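Local coordinates for stage III sporulation protein AH (Bacillus subtilis, PDB 3TUF) that pairs with SpoIIQ to form an intercellular channel between mother cell and forespore, through which late forespore gene expression is triggered during sporulation, at residues F85-E99 against D148-V162. Sequence-based numbering, arbitrary orientation.
Sequences FTTYRLDLEDARSKE and DALVNAEGDKINITV
L150 wedges its isobutyl group between F85, Y88 and R89 of helix 84-107. Its CD2 sits over the centre of the F85 ring, 4.3 Å above the plane, and also lies 3.5 Å from CD2 of Y88, while CD1 covers one face of the R89 guanidinium. The Y88 ring, with CG anti to the backbone N (chi1 -169°), runs past this leucine to the amide of N152, where ND2 donates to OH at 2.9 Å. OD1 accepts from the backbone N of E154 in an Asx turn, and the two bonds together fix the amide's orientation. The R89 guanidinium and D148 carboxylate are nearly parallel, 15° apart, NH2 reaching OD1 on its syn side but tilted out of the carboxylate plane (3.1 Å); A149 N reaches the same oxygen from the same face. Replacing D148 by alanine is likely to leave R89 without this countercharge and A149 N without its side-chain acceptor. Farther along, R96 NH1 forms a salt bridge with E154 OE1 (3.1 Å), while its NE and NH2 pair with E131 and E134. Helix 84-107 thus packs against strand 149-152, outermost in this chain's three-stranded mixed sheet and first strand of an alpha-beta-beta-alpha-beta order consistent with a ring-building motif.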
ATOM      1  N   PHE B  85      14.602   7.057   1.175  1.00 56.89           N
ATOM      2  CA  PHE B  85      13.468   6.134   1.248  1.00 62.55           C
ATOM      3  C   PHE B  85      12.183   6.792   1.734  1.00 56.48           C
ATOM      4  O   PHE B  85      11.146   6.776   1.020  1.00 60.39           O
ATOM      5  CB  PHE B  85      13.789   4.956   2.139  1.00 58.20           C
ATOM      6  CG  PHE B  85      14.443   3.806   1.424  1.00 68.94           C
ATOM      7  CD1 PHE B  85      15.685   3.946   0.818  1.00 71.44           C
ATOM      8  CD2 PHE B  85      13.834   2.561   1.388  1.00 80.82           C
ATOM      9  CE1 PHE B  85      16.299   2.880   0.169  1.00 71.11           C
ATOM     10  CE2 PHE B  85      14.467   1.466   0.734  1.00 66.52           C
ATOM     11  CZ  PHE B  85      15.701   1.653   0.117  1.00 68.54           C
ATOM     12  N   THR B  86      12.236   7.364   2.935  1.00 55.88           N
ATOM     13  CA  THR B  86      11.051   8.051   3.454  1.00 58.02           C
ATOM     14  C   THR B  86      10.628   9.206   2.505  1.00 48.07           C
ATOM     15  O   THR B  86       9.438   9.419   2.266  1.00 53.36           O
ATOM     16  CB  THR B  86      11.217   8.512   4.946  1.00 63.49           C
ATOM     17  OG1 THR B  86      12.554   8.932   5.148  1.00 70.35           O
ATOM     18  CG2 THR B  86      10.906   7.359   5.995  1.00 58.75           C
ATOM     19  N   THR B  87      11.563   9.944   1.924  1.00 50.93           N
ATOM     20  CA  THR B  87      11.085  11.001   1.023  1.00 57.01           C
ATOM     21  C   THR B  87      10.305  10.426  -0.167  1.00 56.01           C
ATOM     22  O   THR B  87       9.186  10.844  -0.491  1.00 50.66           O
ATOM     23  CB  THR B  87      12.198  11.922   0.551  1.00 57.32           C
ATOM     24  OG1 THR B  87      12.938  12.370   1.697  1.00 61.92           O
ATOM     25  CG2 THR B  87      11.602  13.132  -0.153  1.00 52.62           C
ATOM     26  N   TYR B  88      10.909   9.441  -0.813  1.00 45.13           N
ATOM     27  CA  TYR B  88      10.286   8.778  -1.942  1.00 55.23           C
ATOM     28  C   TYR B  88       8.887   8.198  -1.596  1.00 54.56           C
ATOM     29  O   TYR B  88       7.888   8.486  -2.272  1.00 52.56           O
ATOM     30  CB  TYR B  88      11.243   7.715  -2.465  1.00 61.90           C
ATOM     31  CG  TYR B  88      10.841   7.118  -3.791  1.00 66.60           C
ATOM     32  CD1 TYR B  88      11.226   7.709  -5.002  1.00 64.59           C
ATOM     33  CD2 TYR B  88      10.081   5.954  -3.843  1.00 61.03           C
ATOM     34  CE1 TYR B  88      10.852   7.155  -6.236  1.00 70.39           C
ATOM     35  CE2 TYR B  88       9.696   5.391  -5.073  1.00 66.71           C
ATOM     36  CZ  TYR B  88      10.085   5.993  -6.259  1.00 71.06           C
ATOM     37  OH  TYR B  88       9.701   5.408  -7.458  1.00 80.01           O
ATOM     38  N   ARG B  89       8.803   7.398  -0.538  1.00 43.91           N
ATOM     39  CA  ARG B  89       7.524   6.809  -0.183  1.00 46.94           C
ATOM     40  C   ARG B  89       6.470   7.928  -0.026  1.00 42.29           C
ATOM     41  O   ARG B  89       5.362   7.910  -0.653  1.00 38.03           O
ATOM     42  CB  ARG B  89       7.669   5.975   1.076  1.00 50.16           C
ATOM     43  CG  ARG B  89       8.359   4.610   0.882  1.00 60.91           C
ATOM     44  CD  ARG B  89       7.744   3.571   1.812  1.00 59.42           C
ATOM     45  NE  ARG B  89       8.431   2.274   1.721  1.00 56.65           N
ATOM     46  CZ  ARG B  89       9.607   2.005   2.308  1.00 58.23           C
ATOM     47  NH1 ARG B  89      10.253   2.909   3.063  1.00 55.68           N
ATOM     48  NH2 ARG B  89      10.138   0.811   2.160  1.00 46.84           N
ATOM     49  N   LEU B  90       6.835   8.927   0.776  1.00 35.38           N
ATOM     50  CA  LEU B  90       5.977  10.113   0.886  1.00 49.30           C
ATOM     51  C   LEU B  90       5.542  10.719  -0.456  1.00 46.87           C
ATOM     52  O   LEU B  90       4.310  10.865  -0.694  1.00 42.81           O
ATOM     53  CB  LEU B  90       6.583  11.152   1.827  1.00 47.81           C
ATOM     54  CG  LEU B  90       6.290  10.659   3.246  1.00 50.31           C
ATOM     55  CD1 LEU B  90       7.071  11.408   4.289  1.00 51.22           C
ATOM     56  CD2 LEU B  90       4.769  10.682   3.534  1.00 51.19           C
ATOM     57  N   ASP B  91       6.525  11.036  -1.321  1.00 32.35           N
ATOM     58  CA  ASP B  91       6.171  11.639  -2.595  1.00 48.65           C
ATOM     59  C   ASP B  91       5.331  10.695  -3.486  1.00 46.71           C
ATOM     60  O   ASP B  91       4.330  11.107  -4.119  1.00 36.83           O
ATOM     61  CB  ASP B  91       7.414  12.160  -3.290  1.00 59.95           C
ATOM     62  CG  ASP B  91       8.085  13.319  -2.501  1.00 67.41           C
ATOM     63  OD1 ASP B  91       7.448  13.987  -1.596  1.00 68.31           O
ATOM     64  OD2 ASP B  91       9.272  13.557  -2.796  1.00 73.24           O
ATOM     65  N   LEU B  92       5.713   9.416  -3.500  1.00 39.63           N
ATOM     66  CA  LEU B  92       4.927   8.419  -4.209  1.00 48.04           C
ATOM     67  C   LEU B  92       3.457   8.425  -3.746  1.00 40.21           C
ATOM     68  O   LEU B  92       2.527   8.550  -4.580  1.00 43.09           O
ATOM     69  CB  LEU B  92       5.548   7.034  -4.069  1.00 45.13           C
ATOM     70  CG  LEU B  92       4.869   5.907  -4.881  1.00 44.38           C
ATOM     71  CD1 LEU B  92       4.710   6.382  -6.326  1.00 43.32           C
ATOM     72  CD2 LEU B  92       5.678   4.621  -4.813  1.00 52.46           C
ATOM     73  N   GLU B  93       3.255   8.291  -2.438  1.00 45.15           N
ATOM     74  CA  GLU B  93       1.920   8.332  -1.857  1.00 52.85           C
ATOM     75  C   GLU B  93       1.187   9.563  -2.367  1.00 51.38           C
ATOM     76  O   GLU B  93       0.225   9.453  -3.127  1.00 46.50           O
ATOM     77  CB  GLU B  93       1.998   8.357  -0.330  1.00 53.47           C
ATOM     78  CG  GLU B  93       1.549   7.066   0.335  1.00 74.16           C
ATOM     79  CD  GLU B  93       1.544   5.890  -0.621  1.00 84.16           C
ATOM     80  OE1 GLU B  93       0.488   5.625  -1.234  1.00108.10           O
ATOM     81  OE2 GLU B  93       2.594   5.230  -0.759  1.00 82.02           O
ATOM     82  N   ASP B  94       1.652  10.738  -1.954  1.00 40.79           N
ATOM     83  CA  ASP B  94       1.085  12.008  -2.474  1.00 50.47           C
ATOM     84  C   ASP B  94       0.594  11.868  -3.914  1.00 48.61           C
ATOM     85  O   ASP B  94      -0.634  12.057  -4.201  1.00 42.53           O
ATOM     86  CB  ASP B  94       2.116  13.149  -2.378  1.00 57.15           C
ATOM     87  CG  ASP B  94       2.522  13.429  -0.920  1.00 61.02           C
ATOM     88  OD1 ASP B  94       1.862  12.806  -0.046  1.00 63.23           O
ATOM     89  OD2 ASP B  94       3.460  14.247  -0.611  1.00 50.05           O
ATOM     90  N   ALA B  95       1.550  11.511  -4.790  1.00 37.06           N
ATOM     91  CA  ALA B  95       1.281  11.332  -6.202  1.00 44.13           C
ATOM     92  C   ALA B  95       0.141  10.295  -6.436  1.00 45.86           C
ATOM     93  O   ALA B  95      -0.872  10.600  -7.113  1.00 54.53           O
ATOM     94  CB  ALA B  95       2.560  10.953  -6.944  1.00 39.02           C
ATOM     95  N   ARG B  96       0.268   9.109  -5.853  1.00 41.63           N
ATOM     96  CA  ARG B  96      -0.777   8.093  -5.979  1.00 50.95           C
ATOM     97  C   ARG B  96      -2.165   8.629  -5.604  1.00 50.72           C
ATOM     98  O   ARG B  96      -3.151   8.365  -6.293  1.00 43.61           O
ATOM     99  CB  ARG B  96      -0.439   6.870  -5.126  1.00 51.67           C
ATOM    100  CG  ARG B  96       0.938   6.284  -5.398  1.00 49.51           C
ATOM    101  CD  ARG B  96       0.952   5.484  -6.690  1.00 42.83           C
ATOM    102  NE  ARG B  96       1.243   4.073  -6.456  1.00 55.90           N
ATOM    103  CZ  ARG B  96       2.324   3.448  -6.910  1.00 60.95           C
ATOM    104  NH1 ARG B  96       3.223   4.109  -7.625  1.00 63.89           N
ATOM    105  NH2 ARG B  96       2.507   2.161  -6.649  1.00 60.95           N
ATOM    106  N   SER B  97      -2.227   9.377  -4.507  1.00 45.16           N
ATOM    107  CA  SER B  97      -3.489   9.936  -3.973  1.00 50.86           C
ATOM    108  C   SER B  97      -4.191  10.766  -4.999  1.00 50.28           C
ATOM    109  O   SER B  97      -5.397  10.574  -5.266  1.00 50.03           O
ATOM    110  CB  SER B  97      -3.213  10.896  -2.843  1.00 51.41           C
ATOM    111  OG  SER B  97      -3.140  10.166  -1.665  1.00 61.17           O
ATOM    112  N   LYS B  98      -3.408  11.717  -5.525  1.00 48.61           N
ATOM    113  CA  LYS B  98      -3.840  12.606  -6.556  1.00 52.85           C
ATOM    114  C   LYS B  98      -4.334  11.787  -7.692  1.00 58.38           C
ATOM    115  O   LYS B  98      -5.452  12.016  -8.178  1.00 55.71           O
ATOM    116  CB  LYS B  98      -2.691  13.479  -7.045  1.00 49.17           C
ATOM    117  CG  LYS B  98      -2.617  14.795  -6.312  1.00 59.85           C
ATOM    118  CD  LYS B  98      -1.216  15.517  -6.496  1.00 80.33           C
ATOM    119  CE  LYS B  98      -0.190  15.170  -5.356  1.00 83.29           C
ATOM    120  NZ  LYS B  98       1.255  15.358  -5.746  1.00 69.76           N
ATOM    121  N   GLU B  99      -3.507  10.830  -8.125  1.00 51.92           N
ATOM    122  CA  GLU B  99      -3.957   9.891  -9.145  1.00 56.20           C
ATOM    123  C   GLU B  99      -5.364   9.306  -8.904  1.00 53.44           C
ATOM    124  O   GLU B  99      -6.247   9.477  -9.766  1.00 57.71           O
ATOM    125  CB  GLU B  99      -2.986   8.766  -9.260  1.00 59.03           C
ATOM    126  CG  GLU B  99      -2.036   8.924 -10.362  1.00 56.53           C
ATOM    127  CD  GLU B  99      -1.751   7.566 -10.993  1.00 69.81           C
ATOM    128  OE1 GLU B  99      -2.588   7.123 -11.823  1.00 72.91           O
ATOM    129  OE2 GLU B  99      -0.720   6.936 -10.644  1.00 60.94           O
ATOM    130  N   ASP B 148      15.629  -3.079   4.534  1.00 52.37           N
ATOM    131  CA  ASP B 148      14.492  -2.343   3.989  1.00 57.48           C
ATOM    132  C   ASP B 148      14.537  -2.500   2.470  1.00 50.37           C
ATOM    133  O   ASP B 148      15.599  -2.821   1.920  1.00 46.54           O
ATOM    134  CB  ASP B 148      14.566  -0.857   4.380  1.00 51.66           C
ATOM    135  CG  ASP B 148      13.212  -0.138   4.243  1.00 57.03           C
ATOM    136  OD1 ASP B 148      12.211  -0.759   3.776  1.00 61.02           O
ATOM    137  OD2 ASP B 148      13.147   1.065   4.614  1.00 64.62           O
ATOM    138  N   ALA B 149      13.397  -2.284   1.809  1.00 44.92           N
ATOM    139  CA  ALA B 149      13.296  -2.346   0.356  1.00 46.84           C
ATOM    140  C   ALA B 149      12.222  -1.418  -0.157  1.00 43.40           C
ATOM    141  O   ALA B 149      11.258  -1.147   0.552  1.00 53.15           O
ATOM    142  CB  ALA B 149      12.967  -3.745  -0.090  1.00 53.84           C
ATOM    143  N   LEU B 150      12.349  -0.985  -1.415  1.00 42.76           N
ATOM    144  CA  LEU B 150      11.398  -0.043  -1.994  1.00 42.62           C
ATOM    145  C   LEU B 150      11.142  -0.419  -3.437  1.00 40.26           C
ATOM    146  O   LEU B 150      12.110  -0.701  -4.172  1.00 42.53           O
ATOM    147  CB  LEU B 150      12.012   1.340  -1.898  1.00 42.07           C
ATOM    148  CG  LEU B 150      11.400   2.481  -2.648  1.00 46.20           C
ATOM    149  CD1 LEU B 150      10.053   2.781  -2.088  1.00 47.51           C
ATOM    150  CD2 LEU B 150      12.383   3.713  -2.501  1.00 41.63           C
ATOM    151  N   VAL B 151       9.883  -0.411  -3.845  1.00 30.36           N
ATOM    152  CA  VAL B 151       9.484  -1.055  -5.090  1.00 33.90           C
ATOM    153  C   VAL B 151       8.434  -0.205  -5.746  1.00 38.79           C
ATOM    154  O   VAL B 151       7.356   0.074  -5.168  1.00 34.26           O
ATOM    155  CB  VAL B 151       8.792  -2.471  -4.873  1.00 31.52           C
ATOM    156  CG1 VAL B 151       8.158  -3.050  -6.218  1.00 36.83           C
ATOM    157  CG2 VAL B 151       9.743  -3.519  -4.253  1.00 32.89           C
ATOM    158  N   ASN B 152       8.702   0.167  -6.985  1.00 45.26           N
ATOM    159  CA  ASN B 152       7.741   0.940  -7.743  1.00 44.81           C
ATOM    160  C   ASN B 152       7.489   0.149  -8.993  1.00 47.44           C
ATOM    161  O   ASN B 152       8.410  -0.080  -9.801  1.00 59.89           O
ATOM    162  CB  ASN B 152       8.247   2.390  -8.008  1.00 39.62           C
ATOM    163  CG  ASN B 152       7.319   3.191  -8.958  1.00 41.77           C
ATOM    164  OD1 ASN B 152       6.605   2.661  -9.812  1.00 45.60           O
ATOM    165  ND2 ASN B 152       7.363   4.497  -8.814  1.00 48.60           N
ATOM    166  N   ALA B 153       6.245  -0.275  -9.133  1.00 44.10           N
ATOM    167  CA  ALA B 153       5.881  -1.246 -10.144  1.00 47.91           C
ATOM    168  C   ALA B 153       4.968  -0.591 -11.142  1.00 49.45           C
ATOM    169  O   ALA B 153       4.242  -1.256 -11.893  1.00 52.81           O
ATOM    170  CB  ALA B 153       5.179  -2.423  -9.490  1.00 45.80           C
ATOM    171  N   GLU B 154       4.993   0.729 -11.162  1.00 53.41           N
ATOM    172  CA  GLU B 154       3.947   1.434 -11.885  1.00 60.07           C
ATOM    173  C   GLU B 154       4.047   1.477 -13.415  1.00 57.36           C
ATOM    174  O   GLU B 154       3.012   1.424 -14.093  1.00 87.14           O
ATOM    175  CB  GLU B 154       3.758   2.827 -11.349  1.00 59.67           C
ATOM    176  CG  GLU B 154       2.450   3.377 -11.754  1.00 56.78           C
ATOM    177  CD  GLU B 154       2.192   4.706 -11.086  1.00 70.62           C
ATOM    178  OE1 GLU B 154       3.167   5.310 -10.505  1.00 61.80           O
ATOM    179  OE2 GLU B 154       1.009   5.135 -11.147  1.00 75.23           O
ATOM    180  N   GLY B 155       5.238   1.591 -13.966  1.00 53.65           N
ATOM    181  CA  GLY B 155       5.308   1.859 -15.394  1.00 57.06           C
ATOM    182  C   GLY B 155       5.709   0.688 -16.278  1.00 70.21           C
ATOM    183  O   GLY B 155       5.221  -0.425 -16.122  1.00 62.64           O
ATOM    184  N   ASP B 156       6.603   0.978 -17.221  1.00 70.62           N
ATOM    185  CA  ASP B 156       7.155  -0.009 -18.122  1.00 71.79           C
ATOM    186  C   ASP B 156       8.253  -0.814 -17.446  1.00 61.73           C
ATOM    187  O   ASP B 156       8.564  -1.914 -17.875  1.00 60.94           O
ATOM    188  CB  ASP B 156       7.751   0.693 -19.336  1.00 73.20           C
ATOM    189  CG  ASP B 156       6.709   1.034 -20.407  1.00 98.36           C
ATOM    190  OD1 ASP B 156       5.560   0.518 -20.317  1.00100.75           O
ATOM    191  OD2 ASP B 156       7.060   1.805 -21.347  1.00104.34           O
ATOM    192  N   LYS B 157       8.861  -0.256 -16.415  1.00 52.01           N
ATOM    193  CA  LYS B 157       9.934  -0.910 -15.763  1.00 47.87           C
ATOM    194  C   LYS B 157       9.432  -1.035 -14.355  1.00 52.31           C
ATOM    195  O   LYS B 157       8.525  -0.274 -13.957  1.00 58.85           O
ATOM    196  CB  LYS B 157      11.113   0.020 -15.777  1.00 58.76           C
ATOM    197  CG  LYS B 157      12.427  -0.704 -15.721  1.00 64.69           C
ATOM    198  CD  LYS B 157      13.463   0.037 -14.900  1.00 62.60           C
ATOM    199  CE  LYS B 157      14.085   1.155 -15.696  1.00 77.09           C
ATOM    200  NZ  LYS B 157      15.418   1.504 -15.104  1.00 78.90           N
ATOM    201  N   ILE B 158       9.986  -2.002 -13.618  1.00 45.19           N
ATOM    202  CA  ILE B 158       9.787  -2.120 -12.181  1.00 43.97           C
ATOM    203  C   ILE B 158      11.098  -1.746 -11.468  1.00 40.63           C
ATOM    204  O   ILE B 158      12.140  -2.386 -11.675  1.00 43.57           O
ATOM    205  CB  ILE B 158       9.504  -3.580 -11.788  1.00 41.73           C
ATOM    206  CG1 ILE B 158       8.434  -4.254 -12.676  1.00 48.49           C
ATOM    207  CG2 ILE B 158       9.189  -3.675 -10.349  1.00 47.43           C
ATOM    208  CD1 ILE B 158       7.121  -3.455 -12.935  1.00 49.33           C
ATOM    209  N   ASN B 159      11.065  -0.753 -10.601  1.00 39.10           N
ATOM    210  CA  ASN B 159      12.273  -0.332  -9.907  1.00 34.81           C
ATOM    211  C   ASN B 159      12.244  -0.779  -8.520  1.00 36.11           C
ATOM    212  O   ASN B 159      11.207  -0.613  -7.839  1.00 44.57           O
ATOM    213  CB  ASN B 159      12.402   1.183  -9.904  1.00 46.84           C
ATOM    214  CG  ASN B 159      12.879   1.655 -11.195  1.00 51.11           C
ATOM    215  OD1 ASN B 159      12.078   2.113 -12.054  1.00 57.07           O
ATOM    216  ND2 ASN B 159      14.195   1.466 -11.431  1.00 53.63           N
ATOM    217  N   ILE B 160      13.361  -1.330  -8.075  1.00 34.55           N
ATOM    218  CA  ILE B 160      13.377  -1.941  -6.777  1.00 30.78           C
ATOM    219  C   ILE B 160      14.654  -1.510  -6.201  1.00 34.99           C
ATOM    220  O   ILE B 160      15.727  -1.685  -6.814  1.00 33.97           O
ATOM    221  CB  ILE B 160      13.487  -3.441  -6.888  1.00 35.86           C
ATOM    222  CG1 ILE B 160      12.265  -3.994  -7.640  1.00 36.55           C
ATOM    223  CG2 ILE B 160      13.764  -4.138  -5.453  1.00 33.11           C
ATOM    224  CD1 ILE B 160      12.379  -5.512  -7.859  1.00 26.71           C
ATOM    225  N   THR B 161      14.564  -0.940  -5.009  1.00 31.82           N
ATOM    226  CA  THR B 161      15.772  -0.462  -4.371  1.00 38.25           C
ATOM    227  C   THR B 161      15.828  -1.124  -3.036  1.00 37.44           C
ATOM    228  O   THR B 161      14.807  -1.209  -2.301  1.00 42.41           O
ATOM    229  CB  THR B 161      15.821   1.086  -4.258  1.00 37.12           C
ATOM    230  OG1 THR B 161      15.342   1.652  -5.488  1.00 40.60           O
ATOM    231  CG2 THR B 161      17.275   1.576  -3.966  1.00 35.62           C
ATOM    232  N   VAL B 162      17.019  -1.621  -2.740  1.00 40.73           N
ATOM    233  CA  VAL B 162      17.220  -2.450  -1.585  1.00 44.30           C
ATOM    234  C   VAL B 162      18.378  -1.819  -0.797  1.00 50.34           C
ATOM    235  O   VAL B 162      19.378  -1.367  -1.379  1.00 56.53           O
ATOM    236  CB  VAL B 162      17.423  -3.904  -2.087  1.00 43.26           C
ATOM    237  CG1 VAL B 162      18.417  -4.673  -1.262  1.00 52.39           C
ATOM    238  CG2 VAL B 162      16.066  -4.599  -2.156  1.00 44.79           C
TER